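Local coordinates for protein aldolase (Klebsiella pneumoniae, PDB 6VOQ) that belongs to the class II aldolase and adducin family (AraD-like clan), binds zinc and forms an assembly of four chains, at residues L31-L34 / L40-T43. Residues are numbered along the deposited sequence; the frame is centred on the assembly and turned at random.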
loop_
_atom_site.group_PDB
_atom_site.type_symbol
_atom_site.label_atom_id
_atom_site.label_comp_id
_atom_site.label_asym_id
_atom_site.label_seq_id
_atom_site.Cartn_x
_atom_site.Cartn_y
_atom_site.Cartn_z
ATOM N N LEU A 31 3.351 -15.882 -15.183
ATOM C CA LEU A 31 2.705 -15.325 -16.357
ATOM C C LEU A 31 2.961 -16.253 -17.530
ATOM O O LEU A 31 4.017 -16.888 -17.615
ATOM C CB LEU A 31 3.226 -13.896 -16.677
ATOM C CG LEU A 31 3.386 -12.944 -15.478
ATOM C CD1 LEU A 31 4.096 -11.652 -15.856
ATOM C CD2 LEU A 31 2.037 -12.635 -14.846
ATOM N N SER A 32 1.980 -16.348 -18.425
ATOM C CA SER A 32 2.195 -17.032 -19.694
ATOM C C SER A 32 1.455 -16.300 -20.809
ATOM O O SER A 32 0.471 -15.592 -20.567
ATOM C CB SER A 32 1.751 -18.501 -19.632
ATOM O OG SER A 32 0.337 -18.627 -19.569
ATOM N N LEU A 33 1.938 -16.483 -22.035
ATOM C CA LEU A 33 1.267 -15.932 -23.205
ATOM C C LEU A 33 1.599 -16.781 -24.425
ATOM O O LEU A 33 2.694 -17.344 -24.535
ATOM C CB LEU A 33 1.653 -14.463 -23.445
ATOM C CG LEU A 33 3.128 -14.091 -23.668
ATOM C CD1 LEU A 33 3.544 -14.272 -25.115
ATOM C CD2 LEU A 33 3.384 -12.649 -23.246
ATOM N N LEU A 34 0.644 -16.861 -25.345
ATOM C CA LEU A 34 0.833 -17.610 -26.580
ATOM C C LEU A 34 1.741 -16.848 -27.535
ATOM O O LEU A 34 1.522 -15.665 -27.805
ATOM C CB LEU A 34 -0.511 -17.877 -27.255
ATOM C CG LEU A 34 -1.174 -19.197 -26.870
ATOM C CD1 LEU A 34 -2.530 -19.334 -27.550
ATOM C CD2 LEU A 34 -0.259 -20.365 -27.221
ATOM N N LEU A 40 4.197 -21.536 -25.961
ATOM C CA LEU A 40 3.878 -20.773 -24.766
ATOM C C LEU A 40 5.142 -20.117 -24.228
ATOM O O LEU A 40 6.148 -20.796 -23.997
ATOM C CB LEU A 40 3.259 -21.685 -23.708
ATOM C CG LEU A 40 2.199 -21.052 -22.831
ATOM C CD1 LEU A 40 1.243 -20.252 -23.701
ATOM C CD2 LEU A 40 1.480 -22.138 -22.080
ATOM N N LEU A 41 5.090 -18.803 -24.042
ATOM C CA LEU A 41 6.108 -18.082 -23.290
ATOM C C LEU A 41 5.647 -18.005 -21.837
ATOM O O LEU A 41 4.489 -17.679 -21.567
ATOM C CB LEU A 41 6.320 -16.684 -23.878
ATOM C CG LEU A 41 7.377 -15.792 -23.222
ATOM C CD1 LEU A 41 8.772 -16.262 -23.622
ATOM C CD2 LEU A 41 7.175 -14.316 -23.587
ATOM N N ALA A 42 6.536 -18.323 -20.903
ATOM C CA ALA A 42 6.133 -18.379 -19.507
ATOM C C ALA A 42 7.289 -17.951 -18.618
ATOM O O ALA A 42 8.456 -18.016 -19.009
ATOM C CB ALA A 42 5.660 -19.788 -19.110
ATOM N N THR A 43 6.945 -17.503 -17.410
ATOM C CA THR A 43 7.956 -17.130 -16.440
ATOM C C THR A 43 8.600 -18.386 -15.856
ATOM O O THR A 43 7.915 -19.381 -15.608
ATOM C CB THR A 43 7.355 -16.267 -15.321
ATOM O OG1 THR A 43 6.321 -16.985 -14.650
ATOM C CG2 THR A 43 6.757 -14.999 -15.885
#
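Leu33 and Leu41 face each other as the hydrogen-bonded pair of an antiparallel hairpin, whose short strand axes run at 159° and approach to 4.6 Å. Two backbone bonds close the pair: Leu33 N reaches Leu41 O at 2.9 Å, and Leu41 N reaches Leu33 O at 2.8 Å. Their side chains lie side by side and point the same way; with Leu33 CG set between N and the carbonyl carbon (chi1 59°), its CG and CD1 come alongside CB and CD2 of Leu41. Helix 4-20 packs on this face through Leu7, Arg8 and Met11.

On the other face, Ser32 and Ala42 form a non-hydrogen-bonded pair, with Ser32 CA 3.0 Å from Leu41 O in a CA-H...O contact. Ser32 OG turns to His79 and Tyr83 of helix 76-83, so its polar end is satisfied beyond the hairpin. Packing is looser at Leu34, the one partly exposed residue of the eight: it loses 28 Å² to the other strand, against 63 Å² for Leu33, and its pairing with Leu40 is non-hydrogen-bonded, methyls CD2 of Leu34 and CD1 of Leu40 meeting at 3.8 Å.

Past the last strand residue, Thr43 N donates to Leu31 O at 3.0 Å, while its OG1, in place of a backbone carbonyl, accepts from Leu31 N at 3.2 Å. Its side chain lies about 10 Å from a bound zinc ion, held by Glu75, His94, His96 and His161. The chemistry thus implies a hairpin within the central sheet, held by main-chain bonds between two helices, in which a threonine hydroxyl extends the pairing where strand gives way to loop.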